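PDB 5Z5C: cysteine synthase from Fusobacterium nucleatum subsp. nucleatum, which is a pyridoxal 5'-phosphate enzyme that probably releases hydrogen sulfide from L-cysteine and may also make cysteine. Local coordinates for residues V273-G278 with T311-E316; D51-Y56 with G79-A84. All blocks are in the same frame, centred on the assembly; numbering follows the deposited sequence.

In the fold
Both contacts are buried and reach the same cofactor from different parts of the chain. Interaction 2 lies deeper, its centre about 10 Å from that of the chain, against about 15 Å for interaction 1, and joins two helices through an alanine pair, flanked by an aspartate and a methionine. Interaction 1 sets the start of helix 275-288 against a short 3-10 turn, with apolar packing inside and a salt bridge toward the exposed end of 311-316. The contacts share no element and do not touch. Each gives one polar side chain to the ring of pyridoxal phosphate, Ser276 to the nitrogen and Asn80 to the hydroxyl oxygen, while Asp303 pairs with Gly274 through its backbone and with Asn80 through its carboxylate.

Interaction 1: V273-G278 with T311-E316; sequences VGISSG and TDLMRE. With PLP (pyridoxal-5'-phosphate), chain G.
Thr311 OG1 is gripped by two hydrogen bonds from its own stretch of chain while the end of Ile275 packs against it. The hydroxyl accepts the amide of Leu313 (Thr311 OG1 to Leu313 N 3.3 Å), closing an ST turn, and donates to the carbonyl oxygen of Tyr308. Ile275 CD1 lies 3.8 Å from Thr311 OG1, the two side chains running antiparallel past one another. With its CG1 branch beside the backbone N (chi1 -59°), Ile275 sends that arm across to the 3-10 turn. Leu313 meets it from the turn: its CD2 sits 4.3 Å from Ile275 CG1 and 3.7 Å from the carbonyl oxygen of Val273. Helix 256-263 flanks this apolar patch, with Ala259 and Ile260 against Ile275 and Ala263 against Leu313. Farther out, Arg315 NE bonds Asp312 OD1 at 3.0 Å, nearly in the guanidinium plane, and Arg230 forms a salt bridge with the other carboxylate oxygen, so two arginines share Asp312. Gln264 ties down the carbonyls of Leu313 and Arg315. Gly274 occupies the N-cap position, and one residue past Ile275 the first turn of the helix carries Ser276, whose OG donates to N1 of the pyridoxal phosphate at 2.7 Å. A serine facing the pyridine nitrogen at the start of a helix is characteristic of the cofactor site of the cysteine synthase family, within fold type II of the pyridoxal-phosphate enzymes.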
loop_
_atom_site.group_PDB
_atom_site.type_symbol
_atom_site.label_atom_id
_atom_site.label_comp_id
_atom_site.label_asym_id
_atom_site.label_seq_id
_atom_site.Cartn_x
_atom_site.Cartn_y
_atom_site.Cartn_z
ATOM N N VAL B 273 5.271 -8.880 2.022
ATOM C CA VAL B 273 4.285 -9.481 1.114
ATOM C C VAL B 273 3.314 -10.417 1.771
ATOM O O VAL B 273 3.582 -10.979 2.846
ATOM C CB VAL B 273 4.962 -10.233 -0.042
ATOM C CG1 VAL B 273 5.812 -9.293 -0.880
ATOM C CG2 VAL B 273 5.767 -11.418 0.444
ATOM N N GLY B 274 2.218 -10.642 1.065
ATOM C CA GLY B 274 1.205 -11.601 1.491
ATOM C C GLY B 274 1.648 -13.043 1.299
ATOM O O GLY B 274 2.665 -13.316 0.655
ATOM N N ILE B 275 0.865 -13.952 1.876
ATOM C CA ILE B 275 1.183 -15.368 1.884
ATOM C C ILE B 275 1.205 -15.899 0.455
ATOM O O ILE B 275 2.160 -16.596 0.109
ATOM C CB ILE B 275 0.275 -16.204 2.826
ATOM C CG1 ILE B 275 0.382 -15.722 4.263
ATOM C CG2 ILE B 275 0.674 -17.681 2.798
ATOM C CD1 ILE B 275 -0.828 -16.056 5.144
ATOM N N SER B 276 0.241 -15.505 -0.380
ATOM C CA SER B 276 0.242 -15.905 -1.801
ATOM C C SER B 276 1.461 -15.457 -2.609
ATOM O O SER B 276 1.861 -16.115 -3.620
ATOM C CB SER B 276 -1.026 -15.450 -2.511
ATOM O OG SER B 276 -0.965 -14.080 -2.869
ATOM N N SER B 277 2.090 -14.364 -2.175
ATOM C CA SER B 277 3.364 -13.990 -2.784
ATOM C C SER B 277 4.467 -15.024 -2.486
ATOM O O SER B 277 5.284 -15.345 -3.363
ATOM C CB SER B 277 3.806 -12.602 -2.300
ATOM O OG SER B 277 2.788 -11.640 -2.508
ATOM N N GLY B 278 4.517 -15.485 -1.235
ATOM C CA GLY B 278 5.522 -16.471 -0.825
ATOM C C GLY B 278 5.300 -17.754 -1.605
ATOM O O GLY B 278 6.247 -18.375 -2.040
ATOM N N THR B 311 -2.080 -13.553 11.217
ATOM C CA THR B 311 -2.053 -14.882 10.630
ATOM C C THR B 311 -0.767 -15.619 11.040
ATOM O O THR B 311 0.071 -15.088 11.769
ATOM C CB THR B 311 -2.202 -14.821 9.083
ATOM O OG1 THR B 311 -0.976 -14.348 8.484
ATOM C CG2 THR B 311 -3.414 -13.934 8.701
ATOM N N ASP B 312 -0.607 -16.848 10.568
ATOM C CA ASP B 312 0.639 -17.591 10.835
ATOM C C ASP B 312 1.900 -16.988 10.183
ATOM O O ASP B 312 3.029 -17.346 10.522
ATOM C CB ASP B 312 0.487 -19.052 10.407
ATOM C CG ASP B 312 -0.467 -19.822 11.295
ATOM O OD1 ASP B 312 -0.702 -19.387 12.449
ATOM O OD2 ASP B 312 -0.965 -20.858 10.851
ATOM N N LEU B 313 1.706 -16.050 9.264
ATOM C CA LEU B 313 2.823 -15.227 8.778
ATOM C C LEU B 313 3.645 -14.680 9.954
ATOM O O LEU B 313 4.823 -14.573 9.836
ATOM C CB LEU B 313 2.295 -14.105 7.881
ATOM C CG LEU B 313 3.241 -13.305 7.011
ATOM C CD1 LEU B 313 4.180 -14.218 6.238
ATOM C CD2 LEU B 313 2.452 -12.424 6.053
ATOM N N MET B 314 3.017 -14.430 11.110
ATOM C CA MET B 314 3.702 -13.920 12.311
ATOM C C MET B 314 4.298 -14.954 13.269
ATOM O O MET B 314 4.902 -14.573 14.260
ATOM C CB MET B 314 2.727 -13.091 13.133
ATOM C CG MET B 314 2.042 -11.982 12.368
ATOM S SD MET B 314 3.136 -10.638 11.882
ATOM C CE MET B 314 3.450 -11.044 10.166
ATOM N N ARG B 315 4.125 -16.243 12.999
ATOM C CA ARG B 315 4.558 -17.298 13.912
ATOM C C ARG B 315 5.597 -18.210 13.265
ATOM O O ARG B 315 5.712 -18.268 12.035
ATOM C CB ARG B 315 3.326 -18.064 14.395
ATOM C CG ARG B 315 2.436 -17.243 15.321
ATOM C CD ARG B 315 1.204 -17.997 15.761
ATOM N NE ARG B 315 0.064 -17.777 14.866
ATOM C CZ ARG B 315 -0.670 -16.650 14.821
ATOM N NH1 ARG B 315 -0.348 -15.608 15.578
ATOM N NH2 ARG B 315 -1.701 -16.561 13.985
ATOM N N GLU B 316 6.373 -18.881 14.107
ATOM C CA GLU B 316 7.350 -19.869 13.643
ATOM C C GLU B 316 6.634 -21.089 13.053
ATOM O O GLU B 316 5.805 -21.679 13.722
ATOM C CB GLU B 316 8.284 -20.271 14.797
ATOM C CG GLU B 316 9.265 -19.153 15.177
ATOM C CD GLU B 316 9.720 -19.160 16.628
ATOM O OE1 GLU B 316 9.661 -20.228 17.274
ATOM O OE2 GLU B 316 10.147 -18.093 17.118
HETATM N N1 PLP G . -3.265 -13.611 -4.129
HETATM C C2 PLP G . -4.040 -12.682 -3.526
HETATM C C2A PLP G . -3.595 -11.958 -2.285
HETATM C C3 PLP G . -5.358 -12.363 -4.101
HETATM O O3 PLP G . -6.164 -11.448 -3.525
HETATM C C4 PLP G . -5.798 -13.082 -5.313
HETATM C C4A PLP G . -7.119 -12.795 -5.913
HETATM C C5 PLP G . -4.865 -14.073 -5.884
HETATM C C6 PLP G . -3.644 -14.283 -5.245
HETATM C C5A PLP G . -5.269 -14.838 -7.128
HETATM O O4P PLP G . -5.434 -13.998 -8.281
HETATM P P PLP G . -6.550 -14.289 -9.411
HETATM O O1P PLP G . -7.866 -14.031 -8.734
HETATM O O2P PLP G . -6.190 -13.351 -10.536
HETATM O O3P PLP G . -6.294 -15.736 -9.782
#

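Interaction 2: D51-Y56 with G79-A84; sequences DRMAFY and GNTGIA. With PLP (pyridoxal-5'-phosphate), chain G.
Helix 51-56 and helix 80-84 cross at -50° with their axes 9.0 Å apart, and the backbones come nearest where the CA atoms of Asp51 and Ala84 are 5.1 Å from each other. Small side chains permit this approach: Ala54 CB rests 3.9 Å from Ala84 CB, and the same Ala84 methyl is met by Asp51 OD1 at 3.6 Å. The Asp51 carboxylate lies alongside Ala84, and this oxygen is hydrogen-bonded to Thr46 OG1. Nearer the cofactor, Met53 completes the contact. Its CG stands opposite the backbone N (chi1 -171°) and the chain then bends twice, which brings CE obliquely to within 4.2 Å of Thr81 OG1. That hydroxyl is hydrogen-bonded to Gln151, so the methyl packs against a polar atom already engaged. Phe85 covers both Met53 and Ala54. At the start of the second helix, just after its N-cap Gly79, Asn80 points its amide to the pyridoxal phosphate: ND2 donates to O3 at 2.8 Å (153°) and also bonds Asp303. Lys50, which precedes Asp51, touches Asn80, Thr81 and Ala84 and is probably the lysine of the internal aldimine, as in relatives. Such a pairing, with the probable Schiff-base lysine at the start of one helix and an asparagine donating to O3 from the start of the other, is characteristic of the active site of fold type II enzymes related to cysteine synthase.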
loop_
_atom_site.group_PDB
_atom_site.type_symbol
_atom_site.label_atom_id
_atom_site.label_comp_id
_atom_site.label_asym_id
_atom_site.label_seq_id
_atom_site.Cartn_x
_atom_site.Cartn_y
_atom_site.Cartn_z
ATOM N N ASP B 51 -6.907 -4.283 -7.860
ATOM C CA ASP B 51 -7.208 -2.921 -8.310
ATOM C C ASP B 51 -7.143 -2.772 -9.841
ATOM O O ASP B 51 -7.961 -2.061 -10.397
ATOM C CB ASP B 51 -6.252 -1.893 -7.697
ATOM C CG ASP B 51 -6.397 -1.772 -6.189
ATOM O OD1 ASP B 51 -7.539 -1.607 -5.710
ATOM O OD2 ASP B 51 -5.364 -1.828 -5.492
ATOM N N ARG B 52 -6.171 -3.418 -10.493
ATOM C CA ARG B 52 -6.035 -3.362 -11.945
ATOM C C ARG B 52 -7.295 -3.958 -12.605
ATOM O O ARG B 52 -7.827 -3.419 -13.555
ATOM C CB ARG B 52 -4.867 -4.197 -12.424
ATOM C CG ARG B 52 -3.499 -3.684 -12.002
ATOM C CD ARG B 52 -2.461 -4.678 -12.428
ATOM N NE ARG B 52 -1.108 -4.259 -12.166
ATOM C CZ ARG B 52 -0.303 -3.729 -13.068
ATOM N NH1 ARG B 52 -0.778 -3.360 -14.254
ATOM N NH2 ARG B 52 0.957 -3.501 -12.763
ATOM N N MET B 53 -7.749 -5.060 -12.023
ATOM C CA MET B 53 -8.846 -5.850 -12.502
ATOM C C MET B 53 -10.182 -5.141 -12.283
ATOM O O MET B 53 -10.992 -5.115 -13.188
ATOM C CB MET B 53 -8.845 -7.192 -11.781
ATOM C CG MET B 53 -9.819 -8.191 -12.358
ATOM S SD MET B 53 -11.452 -8.188 -11.607
ATOM C CE MET B 53 -11.142 -9.200 -10.162
ATOM N N ALA B 54 -10.414 -4.620 -11.084
ATOM C CA ALA B 54 -11.622 -3.850 -10.800
ATOM C C ALA B 54 -11.774 -2.594 -11.679
ATOM O O ALA B 54 -12.883 -2.300 -12.176
ATOM C CB ALA B 54 -11.717 -3.477 -9.321
ATOM N N PHE B 55 -10.672 -1.887 -11.891
ATOM C CA PHE B 55 -10.692 -0.724 -12.740
ATOM C C PHE B 55 -10.960 -1.063 -14.204
ATOM O O PHE B 55 -11.783 -0.392 -14.837
ATOM C CB PHE B 55 -9.411 0.032 -12.699
ATOM C CG PHE B 55 -9.405 1.176 -13.637
ATOM C CD1 PHE B 55 -10.229 2.260 -13.414
ATOM C CD2 PHE B 55 -8.620 1.150 -14.787
ATOM C CE1 PHE B 55 -10.229 3.323 -14.290
ATOM C CE2 PHE B 55 -8.637 2.207 -15.676
ATOM C CZ PHE B 55 -9.418 3.293 -15.416
ATOM N N TYR B 56 -10.234 -2.054 -14.742
ATOM C CA TYR B 56 -10.485 -2.472 -16.123
ATOM C C TYR B 56 -11.920 -2.875 -16.357
ATOM O O TYR B 56 -12.492 -2.542 -17.398
ATOM C CB TYR B 56 -9.626 -3.666 -16.528
ATOM C CG TYR B 56 -9.764 -4.043 -17.996
ATOM C CD1 TYR B 56 -9.000 -3.411 -18.970
ATOM C CD2 TYR B 56 -10.662 -5.021 -18.403
ATOM C CE1 TYR B 56 -9.126 -3.750 -20.312
ATOM C CE2 TYR B 56 -10.794 -5.369 -19.750
ATOM C CZ TYR B 56 -10.025 -4.726 -20.694
ATOM O OH TYR B 56 -10.147 -5.056 -22.026
ATOM N N GLY B 79 -12.123 -10.893 0.303
ATOM C CA GLY B 79 -10.717 -10.579 0.097
ATOM C C GLY B 79 -10.447 -9.288 -0.668
ATOM O O GLY B 79 -11.209 -8.327 -0.590
ATOM N N ASN B 80 -9.328 -9.290 -1.391
ATOM C CA ASN B 80 -8.869 -8.143 -2.209
ATOM C C ASN B 80 -9.851 -7.669 -3.306
ATOM O O ASN B 80 -9.838 -6.513 -3.698
ATOM C CB ASN B 80 -7.515 -8.475 -2.827
ATOM C CG ASN B 80 -6.360 -8.338 -1.844
ATOM O OD1 ASN B 80 -6.355 -7.448 -0.990
ATOM N ND2 ASN B 80 -5.354 -9.208 -1.975
ATOM N N THR B 81 -10.696 -8.556 -3.817
ATOM C CA THR B 81 -11.716 -8.156 -4.808
ATOM C C THR B 81 -12.807 -7.247 -4.223
ATOM O O THR B 81 -13.162 -6.247 -4.830
ATOM C CB THR B 81 -12.352 -9.408 -5.447
ATOM O OG1 THR B 81 -11.322 -10.155 -6.088
ATOM C CG2 THR B 81 -13.395 -9.030 -6.462
ATOM N N GLY B 82 -13.304 -7.591 -3.038
ATOM C CA GLY B 82 -14.260 -6.759 -2.368
ATOM C C GLY B 82 -13.649 -5.401 -2.077
ATOM O O GLY B 82 -14.290 -4.374 -2.296
ATOM N N ILE B 83 -12.387 -5.417 -1.618
ATOM C CA ILE B 83 -11.696 -4.180 -1.265
ATOM C C ILE B 83 -11.592 -3.287 -2.514
ATOM O O ILE B 83 -11.971 -2.137 -2.471
ATOM C CB ILE B 83 -10.306 -4.450 -0.622
ATOM C CG1 ILE B 83 -10.448 -5.144 0.741
ATOM C CG2 ILE B 83 -9.551 -3.154 -0.408
ATOM C CD1 ILE B 83 -9.148 -5.730 1.311
ATOM N N ALA B 84 -11.156 -3.857 -3.624
ATOM C CA ALA B 84 -10.917 -3.127 -4.866
ATOM C C ALA B 84 -12.179 -2.542 -5.543
ATOM O O ALA B 84 -12.181 -1.388 -5.997
ATOM C CB ALA B 84 -10.175 -4.033 -5.834
HETATM N N1 PLP G . -3.265 -13.611 -4.129
HETATM C C2 PLP G . -4.040 -12.682 -3.526
HETATM C C2A PLP G . -3.595 -11.958 -2.285
HETATM C C3 PLP G . -5.358 -12.363 -4.101
HETATM O O3 PLP G . -6.164 -11.448 -3.525
HETATM C C4 PLP G . -5.798 -13.082 -5.313
HETATM C C4A PLP G . -7.119 -12.795 -5.913
HETATM C C5 PLP G . -4.865 -14.073 -5.884
HETATM C C6 PLP G . -3.644 -14.283 -5.245
HETATM C C5A PLP G . -5.269 -14.838 -7.128
HETATM O O4P PLP G . -5.434 -13.998 -8.281
HETATM P P PLP G . -6.550 -14.289 -9.411
HETATM O O1P PLP G . -7.866 -14.031 -8.734
HETATM O O2P PLP G . -6.190 -13.351 -10.536
HETATM O O3P PLP G . -6.294 -15.736 -9.782
#